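Side-chain contacts in ATP/GTP-binding site-containing protein A (Brucella abortus, PDB 6NTR), which functions in the periplasm to maintain cell envelope integrity: residues F48-R53 and M222-G227; E132-A137 and Q186-T191; F211-Y214 and I218-D221. All blocks are in the same frame, centred on the assembly; numbering follows the deposited sequence.

Contact 1. Residues F48-R53 and M222-G227; sequences FRFVTR and MTMDYG. Unlike the reference sequence in segment 222-227: Met222 (reference Leu).
Phe50 meets Met224 and Tyr226 in what is probably the interior of the beta-barrel-like fold, where side chains from strand 43-56 and from the end of strand 222-225 and the turn after it come together. The backbones stay far apart: the CA atoms of Phe50 and Met224 are 12.7 Å from each other. The side chains bridge this distance, approaching from opposite directions. Met224 is modelled as selenomethionine. Phe50 carries its CG opposite the backbone N (chi1 -159°), and its ring extends towards segment 222-227. Phe50 CZ lies 3.8 Å from Met224 CE, and Phe50 CE1 is 3.9 Å from the same methyl. Phe50 CZ also comes within 3.6 Å of Tyr226 OH. Both partners reach the ring obliquely. The Met224 chain bends at its last torsion (chi3 77°), which turns the methyl, as modelled, to the ring. The Met224 methyl and the Tyr226 hydroxyl are modelled too close together, so their exact positions against the ring are doubtful. The contact is small, at 90 Å² in all, and mainly apolar. The chain turns at Tyr226: Gly227 N donates to Asp225 OD1 at 3.2 Å, an Asx turn, and Asp225 also forms a salt bridge with Arg18. Strand 43-56 is hydrogen-bonded to strands 25-39 and 62-72. Met231 of strand 229-240 touches both Phe50 and Tyr226. Tyr207 and Ile209 of strand 207-214 pack on Met224.

Contact 2. Residues E132-A137 and Q186-T191; sequences ELIGKA and QVWPVT
Trp188 of strand 187-195 lays its indole against Ala137 and Ile134, on a helix that packs across the strands of the beta-barrel-like fold. Its CB points toward the helix. From there CG is set opposite the carbonyl carbon (chi1 -73°), and the ring turns one face to Ala137. Along the bond shared by the two rings, Trp188 CD2 and CE2 each lie 3.9 Å from Ala137 CB. This methyl stands over the indole face, 4.0 Å from the centroid of the six-membered ring and 14° off its normal, a CH-pi contact. Further round, Trp188 CZ2 is 4.2 Å from both Ala137 C and Ala137 CB. Farther along the six-membered ring, Trp188 CZ3 meets Ile134 CG2 at 4.2 Å, obliquely and from the same side as Ala137. The side chains of Ile134 and Trp188 cross at about a right angle. Two residues along the strand, Val190 CG1 touches Leu133 CD1 at 3.9 Å, and Leu133 CD2 sits almost as close to the same methyl. The axes of helix 132-137 and strand 187-191 run at 115° to each other, 10.8 Å apart at their closest. Leu213 and Val163 of neighbouring strands also pack on Leu133. The chemistry is that of a buried hydrophobic core, with methyl groups set against an aromatic face and against each other, so shape and dispersion probably hold this part of the helix to the strand.

Contact 3. Residues F211-Y214 and I218-D221; sequences FKLY and ITRD. With EDO (1,2-ethanediol), chain G.
Tyr214 and Arg220 meet across a tight antiparallel beta hairpin, joined by a side-chain bond. Arg220 CG sits between its backbone N and carbonyl carbon (chi1 61°), and the chain then extends straight to NE. Arg220 NE donates to Tyr214 OH at 2.8 Å, reaching the ring at its edge; the hydroxyl lies 20° out of the guanidinium plane. The ring and guanidinium planes are 54° apart. Lys212 passes over one guanidinium face, its CD 3.5 Å from Arg220 NH1. Lys212 CD and CE run alongside Asp221 OD2, with CE nearest at 3.4 Å; Lys212 NZ is 3.6 Å from it, a long salt bridge. Arg220 NH1 forms salt bridges to Asp173 and Glu175, which would balance the guanidinium charge and probably ease its closeness to Lys212. Through the backbone, Lys212 and Arg220 form a hydrogen-bonded pair, while Leu213 and Thr219 form a non-hydrogen-bonded one. Tyr214 N bonds to Ile218 O, at 2.9 Å. On the face of Leu213, Thr219 CG2 lies 3.9 Å from Leu213 CD1 and 4.0 Å from Phe211 CD2. A 1,2-ethanediol, probably from crystallisation, takes a hydrogen bond at its O1 from Thr219 N, 3.1 Å long, and is also bonded to Tyr12. The chain turns a corner at Asp221. Strand 187-195 flanks strand 207-214, bonding to Phe211 and Leu213 through the backbone. Leu133 of helix 126-138 packs on Phe211, and Leu238 of strand 229-240 on Ile218.

Overall arrangement
From the N terminus, the chain first enters contact 1 at 48-53; its partner 222-227 begins 169 residues after that segment ends, so this contact closes the longest loop. Contacts 2 and 3 are both nested inside it, one after the other. Contact 2 opens at helix 126-138 and closes at strand 187-195. Contact 3 then closes the short hairpin between 211-214 and 218-221, and its last residue leads directly into 222-227. Contacts 2 and 3 touch through neighbouring strands 187-195 and 207-214, with centres about 9 Å apart. Contact 1 ties an early strand to a late one, contact 2 ties helix 126-138 to strand 187-195, and contact 3 ties the late strands to each other.

Contact 1. Residues F48-R53 and M222-G227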
ATOM      1  N   PHE A  48       9.172   3.308  -1.669  1.00 57.94           N
ATOM      2  CA  PHE A  48       8.345   3.160  -2.857  1.00 59.60           C
ATOM      3  C   PHE A  48       8.050   4.445  -3.610  1.00 63.70           C
ATOM      4  O   PHE A  48       7.992   5.496  -3.027  1.00 68.33           O
ATOM      5  CB  PHE A  48       7.071   2.329  -2.580  1.00 55.43           C
ATOM      6  CG  PHE A  48       5.923   3.098  -1.992  1.00 57.25           C
ATOM      7  CD1 PHE A  48       5.203   3.967  -2.743  1.00 56.13           C
ATOM      8  CD2 PHE A  48       5.532   2.881  -0.703  1.00 65.29           C
ATOM      9  CE1 PHE A  48       4.136   4.650  -2.212  1.00 58.46           C
ATOM     10  CE2 PHE A  48       4.473   3.556  -0.155  1.00 68.56           C
ATOM     11  CZ  PHE A  48       3.772   4.448  -0.914  1.00 64.62           C
ATOM     12  N   ARG A  49       7.899   4.324  -4.922  1.00 61.70           N
ATOM     13  CA  ARG A  49       7.647   5.434  -5.820  1.00 51.95           C
ATOM     14  C   ARG A  49       6.441   5.087  -6.681  1.00 43.46           C
ATOM     15  O   ARG A  49       6.370   4.003  -7.261  1.00 41.90           O
ATOM     16  CB  ARG A  49       8.867   5.706  -6.700  1.00 58.60           C
ATOM     17  CG  ARG A  49       8.732   6.930  -7.588  1.00 62.40           C
ATOM     18  CD  ARG A  49      10.009   7.187  -8.372  1.00 61.82           C
ATOM     19  NE  ARG A  49       9.804   8.150  -9.452  1.00 62.14           N
ATOM     20  CZ  ARG A  49      10.477   8.140 -10.598  1.00 68.50           C
ATOM     21  NH1 ARG A  49      11.402   7.216 -10.820  1.00 72.08           N
ATOM     22  NH2 ARG A  49      10.225   9.054 -11.524  1.00 70.46           N
ATOM     23  N   PHE A  50       5.497   6.013  -6.763  1.00 47.70           N
ATOM     24  CA  PHE A  50       4.294   5.823  -7.549  1.00 49.81           C
ATOM     25  C   PHE A  50       4.132   6.859  -8.661  1.00 45.49           C
ATOM     26  O   PHE A  50       3.767   7.969  -8.402  1.00 47.25           O
ATOM     27  CB  PHE A  50       3.130   5.947  -6.565  1.00 58.46           C
ATOM     28  CG  PHE A  50       1.863   5.327  -7.022  1.00 66.49           C
ATOM     29  CD1 PHE A  50       1.728   3.964  -7.069  1.00 67.12           C
ATOM     30  CD2 PHE A  50       0.793   6.113  -7.374  1.00 73.48           C
ATOM     31  CE1 PHE A  50       0.553   3.390  -7.486  1.00 68.32           C
ATOM     32  CE2 PHE A  50      -0.389   5.549  -7.795  1.00 75.03           C
ATOM     33  CZ  PHE A  50      -0.507   4.186  -7.852  1.00 73.25           C
ATOM     34  N   VAL A  51       4.343   6.460  -9.902  1.00 42.81           N
ATOM     35  CA  VAL A  51       4.231   7.365 -11.036  1.00 43.86           C
ATOM     36  C   VAL A  51       3.087   7.026 -11.982  1.00 46.60           C
ATOM     37  O   VAL A  51       3.001   5.931 -12.480  1.00 46.37           O
ATOM     38  CB  VAL A  51       5.524   7.356 -11.853  1.00 45.29           C
ATOM     39  CG1 VAL A  51       5.478   8.418 -12.924  1.00 47.14           C
ATOM     40  CG2 VAL A  51       6.712   7.565 -10.951  1.00 46.58           C
ATOM     41  N   THR A  52       2.236   8.001 -12.243  1.00 46.77           N
ATOM     42  CA  THR A  52       1.067   7.819 -13.100  1.00 47.30           C
ATOM     43  C   THR A  52       1.030   8.903 -14.159  1.00 49.97           C
ATOM     44  O   THR A  52       0.944  10.085 -13.829  1.00 53.44           O
ATOM     45  CB  THR A  52      -0.244   7.858 -12.307  1.00 47.62           C
ATOM     46  OG1 THR A  52      -0.354   9.099 -11.598  1.00 48.94           O
ATOM     47  CG2 THR A  52      -0.336   6.691 -11.346  1.00 41.34           C
ATOM     48  N   ARG A  53       1.024   8.510 -15.419  1.00 49.75           N
ATOM     49  CA  ARG A  53       0.890   9.460 -16.497  1.00 48.98           C
ATOM     50  C   ARG A  53      -0.595   9.421 -16.879  1.00 51.52           C
ATOM     51  O   ARG A  53      -1.053   8.479 -17.497  1.00 46.64           O
ATOM     52  CB  ARG A  53       1.759   9.038 -17.669  1.00 51.92           C
ATOM     53  CG  ARG A  53       3.135   8.543 -17.275  1.00 55.36           C
ATOM     54  CD  ARG A  53       4.134   8.723 -18.401  1.00 61.75           C
ATOM     55  NE  ARG A  53       4.259  10.119 -18.792  1.00 64.98           N
ATOM     56  CZ  ARG A  53       5.381  10.812 -18.697  1.00 64.21           C
ATOM     57  NH1 ARG A  53       6.469  10.227 -18.239  1.00 65.50           N
ATOM     58  NH2 ARG A  53       5.415  12.080 -19.063  1.00 58.94           N
HETATM   59  N   MSE A 222      -2.169  -6.569  -8.803  1.00 55.01           N
HETATM   60  CA  MSE A 222      -2.895  -5.544  -8.103  1.00 54.04           C
HETATM   61  C   MSE A 222      -3.931  -4.857  -8.897  1.00 50.07           C
HETATM   62  O   MSE A 222      -3.833  -4.780 -10.112  1.00 54.25           O
HETATM   63  CB  MSE A 222      -1.975  -4.434  -7.642  1.00 60.95           C
HETATM   64  CG  MSE A 222      -0.521  -4.710  -7.957  1.00 76.62           C
HETATM   65 SE   MSE A 222       0.324  -4.375  -6.268  0.82 90.03          SE
HETATM   66  CE  MSE A 222      -0.309  -2.542  -6.061  1.00 94.04           C
ATOM     67  N   THR A 223      -4.976  -4.430  -8.227  1.00 49.33           N
ATOM     68  CA  THR A 223      -5.997  -3.637  -8.842  1.00 51.72           C
ATOM     69  C   THR A 223      -6.382  -2.636  -7.785  1.00 50.74           C
ATOM     70  O   THR A 223      -6.682  -3.002  -6.681  1.00 49.76           O
ATOM     71  CB  THR A 223      -7.210  -4.470  -9.262  1.00 56.60           C
ATOM     72  OG1 THR A 223      -6.851  -5.304 -10.356  1.00 60.42           O
ATOM     73  CG2 THR A 223      -8.328  -3.578  -9.687  1.00 55.84           C
HETATM   74  N   MSE A 224      -6.400  -1.366  -8.135  1.00 52.63           N
HETATM   75  CA  MSE A 224      -6.743  -0.365  -7.174  1.00 50.35           C
HETATM   76  C   MSE A 224      -7.969   0.345  -7.599  1.00 52.24           C
HETATM   77  O   MSE A 224      -7.962   0.965  -8.652  1.00 59.78           O
HETATM   78  CB  MSE A 224      -5.547   0.562  -7.046  1.00 51.35           C
HETATM   79  CG  MSE A 224      -4.413  -0.306  -6.554  1.00 68.63           C
HETATM   80 SE   MSE A 224      -2.651   0.313  -7.101  1.00 95.27          SE
HETATM   81  CE  MSE A 224      -2.591   1.736  -5.764  1.00 92.14           C
ATOM     82  N   ASP A 225      -9.011   0.302  -6.785  1.00 49.91           N
ATOM     83  CA  ASP A 225     -10.249   0.964  -7.095  1.00 56.03           C
ATOM     84  C   ASP A 225     -10.237   2.229  -6.290  1.00 56.03           C
ATOM     85  O   ASP A 225     -10.241   2.201  -5.083  1.00 51.96           O
ATOM     86  CB  ASP A 225     -11.426   0.083  -6.681  1.00 62.20           C
ATOM     87  CG  ASP A 225     -12.703   0.385  -7.437  1.00 68.66           C
ATOM     88  OD1 ASP A 225     -13.211   1.500  -7.330  1.00 71.00           O
ATOM     89  OD2 ASP A 225     -13.220  -0.505  -8.118  1.00 72.45           O
ATOM     90  N   TYR A 226     -10.220   3.346  -6.996  1.00 61.06           N
ATOM     91  CA  TYR A 226     -10.188   4.666  -6.398  1.00 59.43           C
ATOM     92  C   TYR A 226     -11.546   5.297  -6.390  1.00 68.31           C
ATOM     93  O   TYR A 226     -11.684   6.434  -6.005  1.00 70.77           O
ATOM     94  CB  TYR A 226      -9.234   5.565  -7.167  1.00 58.49           C
ATOM     95  CG  TYR A 226      -7.794   5.173  -7.025  1.00 65.60           C
ATOM     96  CD1 TYR A 226      -7.086   5.485  -5.890  1.00 72.43           C
ATOM     97  CD2 TYR A 226      -7.149   4.479  -8.019  1.00 64.55           C
ATOM     98  CE1 TYR A 226      -5.775   5.109  -5.753  1.00 73.27           C
ATOM     99  CE2 TYR A 226      -5.840   4.113  -7.889  1.00 63.97           C
ATOM    100  CZ  TYR A 226      -5.163   4.429  -6.751  1.00 68.00           C
ATOM    101  OH  TYR A 226      -3.859   4.061  -6.621  1.00 65.54           O
ATOM    102  N   GLY A 227     -12.554   4.549  -6.813  1.00 74.51           N
ATOM    103  CA  GLY A 227     -13.898   5.068  -6.886  1.00 81.71           C
ATOM    104  C   GLY A 227     -14.280   5.209  -8.330  1.00 87.57           C
ATOM    105  O   GLY A 227     -14.639   4.240  -8.976  1.00 82.31           O
TER

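Contact 2. Residues E132-A137 and Q186-T191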
ATOM      1  N   GLU A 132      -0.218  -9.600  10.233  1.00 45.25           N
ATOM      2  CA  GLU A 132      -1.489 -10.108  10.731  1.00 44.60           C
ATOM      3  C   GLU A 132      -2.355 -10.643   9.603  1.00 45.70           C
ATOM      4  O   GLU A 132      -3.119 -11.592   9.792  1.00 49.18           O
ATOM      5  CB  GLU A 132      -2.211  -8.990  11.458  1.00 45.42           C
ATOM      6  CG  GLU A 132      -3.547  -9.334  11.971  1.00 48.08           C
ATOM      7  CD  GLU A 132      -4.251  -8.095  12.420  1.00 58.84           C
ATOM      8  OE1 GLU A 132      -4.485  -7.223  11.552  1.00 59.27           O
ATOM      9  OE2 GLU A 132      -4.534  -7.977  13.633  1.00 63.83           O
ATOM     10  N   LEU A 133      -2.291 -10.006   8.443  1.00 44.80           N
ATOM     11  CA  LEU A 133      -3.024 -10.505   7.296  1.00 42.61           C
ATOM     12  C   LEU A 133      -2.555 -11.897   6.924  1.00 45.12           C
ATOM     13  O   LEU A 133      -3.375 -12.787   6.686  1.00 48.85           O
ATOM     14  CB  LEU A 133      -2.859  -9.534   6.138  1.00 45.12           C
ATOM     15  CG  LEU A 133      -3.242  -9.902   4.708  1.00 44.83           C
ATOM     16  CD1 LEU A 133      -4.522 -10.680   4.619  1.00 44.33           C
ATOM     17  CD2 LEU A 133      -3.397  -8.617   3.965  1.00 45.12           C
ATOM     18  N   ILE A 134      -1.239 -12.114   6.893  1.00 47.89           N
ATOM     19  CA  ILE A 134      -0.710 -13.434   6.550  1.00 53.56           C
ATOM     20  C   ILE A 134      -1.104 -14.456   7.601  1.00 55.20           C
ATOM     21  O   ILE A 134      -1.555 -15.557   7.274  1.00 59.00           O
ATOM     22  CB  ILE A 134       0.821 -13.395   6.372  1.00 60.94           C
ATOM     23  CG1 ILE A 134       1.217 -12.470   5.227  1.00 70.04           C
ATOM     24  CG2 ILE A 134       1.362 -14.774   6.081  1.00 61.34           C
ATOM     25  CD1 ILE A 134       2.690 -12.156   5.201  1.00 75.39           C
ATOM     26  N   GLY A 135      -0.927 -14.120   8.871  1.00 53.22           N
ATOM     27  CA  GLY A 135      -1.245 -15.037   9.946  1.00 53.12           C
ATOM     28  C   GLY A 135      -2.692 -15.470   9.899  1.00 54.45           C
ATOM     29  O   GLY A 135      -2.998 -16.659   9.819  1.00 56.05           O
ATOM     30  N   LYS A 136      -3.592 -14.494   9.927  1.00 57.65           N
ATOM     31  CA  LYS A 136      -5.007 -14.799   9.804  1.00 57.45           C
ATOM     32  C   LYS A 136      -5.264 -15.672   8.584  1.00 58.38           C
ATOM     33  O   LYS A 136      -5.998 -16.658   8.657  1.00 59.36           O
ATOM     34  CB  LYS A 136      -5.806 -13.496   9.754  1.00 56.01           C
ATOM     35  CG  LYS A 136      -5.632 -12.693  11.040  1.00 57.54           C
ATOM     36  CD  LYS A 136      -6.781 -11.760  11.364  1.00 58.07           C
ATOM     37  CE  LYS A 136      -6.711 -11.300  12.826  1.00 58.60           C
ATOM     38  NZ  LYS A 136      -7.960 -10.655  13.330  1.00 61.76           N
ATOM     39  N   ALA A 137      -4.615 -15.361   7.464  1.00 58.98           N
ATOM     40  CA  ALA A 137      -4.810 -16.160   6.261  1.00 52.58           C
ATOM     41  C   ALA A 137      -4.299 -17.576   6.444  1.00 47.76           C
ATOM     42  O   ALA A 137      -4.961 -18.539   6.044  1.00 43.79           O
ATOM     43  CB  ALA A 137      -4.109 -15.501   5.081  1.00 53.12           C
ATOM     44  N   GLN A 186       2.100 -20.887  -3.541  1.00 72.14           N
ATOM     45  CA  GLN A 186       0.694 -20.542  -3.434  1.00 61.72           C
ATOM     46  C   GLN A 186       0.475 -19.081  -3.096  1.00 59.50           C
ATOM     47  O   GLN A 186       1.311 -18.466  -2.482  1.00 66.66           O
ATOM     48  CB  GLN A 186       0.023 -21.398  -2.367  1.00 59.51           C
ATOM     49  CG  GLN A 186      -0.087 -22.868  -2.700  1.00 64.11           C
ATOM     50  CD  GLN A 186      -1.214 -23.169  -3.652  1.00 70.23           C
ATOM     51  OE1 GLN A 186      -2.272 -22.570  -3.582  1.00 71.49           O
ATOM     52  NE2 GLN A 186      -0.990 -24.107  -4.545  1.00 74.43           N
ATOM     53  N   VAL A 187      -0.671 -18.548  -3.484  1.00 52.54           N
ATOM     54  CA  VAL A 187      -1.025 -17.180  -3.179  1.00 51.21           C
ATOM     55  C   VAL A 187      -2.433 -17.149  -2.636  1.00 49.45           C
ATOM     56  O   VAL A 187      -3.175 -18.098  -2.785  1.00 43.96           O
ATOM     57  CB  VAL A 187      -0.980 -16.262  -4.406  1.00 49.29           C
ATOM     58  CG1 VAL A 187       0.377 -16.312  -5.077  1.00 51.20           C
ATOM     59  CG2 VAL A 187      -2.087 -16.608  -5.378  1.00 42.81           C
ATOM     60  N   TRP A 188      -2.774 -16.073  -1.953  1.00 48.99           N
ATOM     61  CA  TRP A 188      -4.110 -15.893  -1.441  1.00 46.93           C
ATOM     62  C   TRP A 188      -4.682 -14.688  -2.134  1.00 48.85           C
ATOM     63  O   TRP A 188      -4.019 -13.673  -2.217  1.00 51.32           O
ATOM     64  CB  TRP A 188      -4.087 -15.554   0.037  1.00 47.53           C
ATOM     65  CG  TRP A 188      -3.753 -16.653   0.940  1.00 53.12           C
ATOM     66  CD1 TRP A 188      -4.522 -17.728   1.236  1.00 53.74           C
ATOM     67  CD2 TRP A 188      -2.572 -16.778   1.718  1.00 52.98           C
ATOM     68  NE1 TRP A 188      -3.889 -18.527   2.133  1.00 56.26           N
ATOM     69  CE2 TRP A 188      -2.685 -17.964   2.450  1.00 59.68           C
ATOM     70  CE3 TRP A 188      -1.427 -16.004   1.865  1.00 47.90           C
ATOM     71  CZ2 TRP A 188      -1.693 -18.396   3.311  1.00 63.79           C
ATOM     72  CZ3 TRP A 188      -0.455 -16.430   2.712  1.00 52.83           C
ATOM     73  CH2 TRP A 188      -0.587 -17.614   3.428  1.00 62.25           C
ATOM     74  N   PRO A 189      -5.891 -14.801  -2.685  1.00 50.09           N
ATOM     75  CA  PRO A 189      -6.442 -13.577  -3.249  1.00 47.27           C
ATOM     76  C   PRO A 189      -6.815 -12.723  -2.062  1.00 48.35           C
ATOM     77  O   PRO A 189      -7.378 -13.249  -1.126  1.00 48.36           O
ATOM     78  CB  PRO A 189      -7.679 -14.058  -3.984  1.00 48.59           C
ATOM     79  CG  PRO A 189      -7.438 -15.501  -4.242  1.00 51.13           C
ATOM     80  CD  PRO A 189      -6.681 -15.982  -3.051  1.00 52.32           C
ATOM     81  N   VAL A 190      -6.508 -11.435  -2.088  1.00 49.62           N
ATOM     82  CA  VAL A 190      -6.821 -10.583  -0.953  1.00 45.76           C
ATOM     83  C   VAL A 190      -7.444  -9.303  -1.464  1.00 50.71           C
ATOM     84  O   VAL A 190      -6.948  -8.701  -2.423  1.00 51.39           O
ATOM     85  CB  VAL A 190      -5.585 -10.283  -0.094  1.00 38.45           C
ATOM     86  CG1 VAL A 190      -6.019  -9.679   1.205  1.00 35.81           C
ATOM     87  CG2 VAL A 190      -4.796 -11.536   0.159  1.00 37.89           C
ATOM     88  N   THR A 191      -8.547  -8.912  -0.838  1.00 53.42           N
ATOM     89  CA  THR A 191      -9.203  -7.636  -1.060  1.00 47.89           C
ATOM     90  C   THR A 191      -9.181  -6.879   0.258  1.00 49.49           C
ATOM     91  O   THR A 191      -9.629  -7.397   1.281  1.00 49.02           O
ATOM     92  CB  THR A 191     -10.639  -7.832  -1.565  1.00 42.47           C
ATOM     93  OG1 THR A 191     -10.623  -8.499  -2.832  1.00 47.79           O
ATOM     94  CG2 THR A 191     -11.345  -6.508  -1.723  1.00 38.67           C
TER

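Contact 3. Residues F211-Y214 and I218-D221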
ATOM      1  N   PHE A 211      -5.544  -7.869  -4.427  1.00 44.31           N
ATOM      2  CA  PHE A 211      -4.241  -8.366  -4.789  1.00 39.14           C
ATOM      3  C   PHE A 211      -4.067  -9.835  -4.482  1.00 47.03           C
ATOM      4  O   PHE A 211      -4.796 -10.383  -3.703  1.00 53.99           O
ATOM      5  CB  PHE A 211      -3.135  -7.537  -4.097  1.00 42.81           C
ATOM      6  CG  PHE A 211      -3.178  -7.570  -2.601  1.00 45.63           C
ATOM      7  CD1 PHE A 211      -3.951  -6.688  -1.903  1.00 45.22           C
ATOM      8  CD2 PHE A 211      -2.436  -8.476  -1.903  1.00 43.29           C
ATOM      9  CE1 PHE A 211      -3.993  -6.720  -0.540  1.00 42.73           C
ATOM     10  CE2 PHE A 211      -2.480  -8.513  -0.540  1.00 39.56           C
ATOM     11  CZ  PHE A 211      -3.258  -7.632   0.139  1.00 39.40           C
ATOM     12  N   LYS A 212      -3.071 -10.449  -5.097  1.00 52.70           N
ATOM     13  CA  LYS A 212      -2.722 -11.836  -4.857  1.00 58.41           C
ATOM     14  C   LYS A 212      -1.504 -11.782  -3.949  1.00 62.29           C
ATOM     15  O   LYS A 212      -0.509 -11.186  -4.297  1.00 67.48           O
ATOM     16  CB  LYS A 212      -2.372 -12.527  -6.160  1.00 57.51           C
ATOM     17  CG  LYS A 212      -3.570 -12.870  -7.019  1.00 58.11           C
ATOM     18  CD  LYS A 212      -3.144 -13.415  -8.364  1.00 61.48           C
ATOM     19  CE  LYS A 212      -4.290 -14.081  -9.105  1.00 68.86           C
ATOM     20  NZ  LYS A 212      -5.615 -13.511  -8.760  1.00 70.66           N
ATOM     21  N   LEU A 213      -1.571 -12.405  -2.788  1.00 61.23           N
ATOM     22  CA  LEU A 213      -0.494 -12.340  -1.818  1.00 58.75           C
ATOM     23  C   LEU A 213       0.218 -13.637  -1.476  1.00 59.16           C
ATOM     24  O   LEU A 213      -0.416 -14.655  -1.282  1.00 60.59           O
ATOM     25  CB  LEU A 213      -1.059 -11.719  -0.548  1.00 62.17           C
ATOM     26  CG  LEU A 213      -0.385 -11.894   0.800  1.00 67.60           C
ATOM     27  CD1 LEU A 213       0.658 -10.818   0.997  1.00 68.80           C
ATOM     28  CD2 LEU A 213      -1.420 -11.792   1.894  1.00 70.10           C
ATOM     29  N   TYR A 214       1.543 -13.578  -1.414  1.00 55.66           N
ATOM     30  CA  TYR A 214       2.399 -14.708  -1.067  1.00 53.27           C
ATOM     31  C   TYR A 214       2.622 -14.760   0.436  1.00 54.33           C
ATOM     32  O   TYR A 214       2.511 -13.757   1.136  1.00 58.94           O
ATOM     33  CB  TYR A 214       3.755 -14.616  -1.772  1.00 51.97           C
ATOM     34  CG  TYR A 214       3.670 -14.845  -3.241  1.00 52.95           C
ATOM     35  CD1 TYR A 214       3.214 -13.849  -4.085  1.00 55.16           C
ATOM     36  CD2 TYR A 214       4.027 -16.063  -3.792  1.00 57.55           C
ATOM     37  CE1 TYR A 214       3.108 -14.054  -5.443  1.00 60.53           C
ATOM     38  CE2 TYR A 214       3.929 -16.281  -5.146  1.00 62.62           C
ATOM     39  CZ  TYR A 214       3.468 -15.271  -5.967  1.00 65.82           C
ATOM     40  OH  TYR A 214       3.360 -15.479  -7.319  1.00 69.62           O
ATOM     41  N   ILE A 218       5.320 -10.942  -0.636  1.00 43.80           N
ATOM     42  CA  ILE A 218       5.274 -10.463  -2.005  1.00 41.48           C
ATOM     43  C   ILE A 218       3.821 -10.385  -2.425  1.00 41.45           C
ATOM     44  O   ILE A 218       2.974 -11.083  -1.887  1.00 43.39           O
ATOM     45  CB  ILE A 218       6.088 -11.401  -2.909  1.00 41.27           C
ATOM     46  CG1 ILE A 218       7.551 -11.387  -2.467  1.00 42.79           C
ATOM     47  CG2 ILE A 218       6.001 -10.979  -4.353  1.00 40.96           C
ATOM     48  CD1 ILE A 218       8.473 -12.112  -3.397  1.00 50.08           C
ATOM     49  N   THR A 219       3.508  -9.466  -3.325  1.00 42.43           N
ATOM     50  CA  THR A 219       2.168  -9.339  -3.867  1.00 37.37           C
ATOM     51  C   THR A 219       2.273  -9.049  -5.349  1.00 40.07           C
ATOM     52  O   THR A 219       3.287  -8.545  -5.822  1.00 48.24           O
ATOM     53  CB  THR A 219       1.371  -8.210  -3.230  1.00 45.79           C
ATOM     54  OG1 THR A 219       1.835  -6.968  -3.750  1.00 52.73           O
ATOM     55  CG2 THR A 219       1.555  -8.197  -1.767  1.00 46.68           C
ATOM     56  N   ARG A 220       1.203  -9.338  -6.078  1.00 42.74           N
ATOM     57  CA  ARG A 220       1.180  -9.129  -7.518  1.00 43.03           C
ATOM     58  C   ARG A 220      -0.261  -8.939  -7.947  1.00 38.69           C
ATOM     59  O   ARG A 220      -1.165  -8.875  -7.115  1.00 39.11           O
ATOM     60  CB  ARG A 220       1.830 -10.293  -8.253  1.00 47.54           C
ATOM     61  CG  ARG A 220       1.153 -11.623  -8.032  1.00 50.95           C
ATOM     62  CD  ARG A 220       1.879 -12.687  -8.823  1.00 52.22           C
ATOM     63  NE  ARG A 220       1.334 -14.024  -8.644  1.00 54.24           N
ATOM     64  CZ  ARG A 220       0.336 -14.523  -9.364  1.00 62.32           C
ATOM     65  NH1 ARG A 220      -0.237 -13.790 -10.312  1.00 63.52           N
ATOM     66  NH2 ARG A 220      -0.083 -15.760  -9.140  1.00 67.66           N
ATOM     67  N   ASP A 221      -0.496  -8.811  -9.238  1.00 41.50           N
ATOM     68  CA  ASP A 221      -1.847  -8.738  -9.777  1.00 48.82           C
ATOM     69  C   ASP A 221      -2.706  -7.733  -9.066  1.00 53.48           C
ATOM     70  O   ASP A 221      -3.827  -8.013  -8.734  1.00 59.89           O
ATOM     71  CB  ASP A 221      -2.522 -10.109  -9.741  1.00 55.73           C
ATOM     72  CG  ASP A 221      -3.599 -10.271 -10.790  1.00 59.64           C
ATOM     73  OD1 ASP A 221      -4.172  -9.280 -11.249  1.00 59.35           O
ATOM     74  OD2 ASP A 221      -3.880 -11.410 -11.151  1.00 61.32           O
TER
HETATM   75  C1  EDO G 303       4.995  -6.756  -2.311  1.00 30.95           C
HETATM   76  O1  EDO G 303       5.251  -6.881  -3.716  1.00 38.44           O
HETATM   77  C2  EDO G 303       4.053  -5.594  -2.081  1.00 34.28           C
HETATM   78  O2  EDO G 303       3.737  -5.585  -0.690  1.00 43.80           O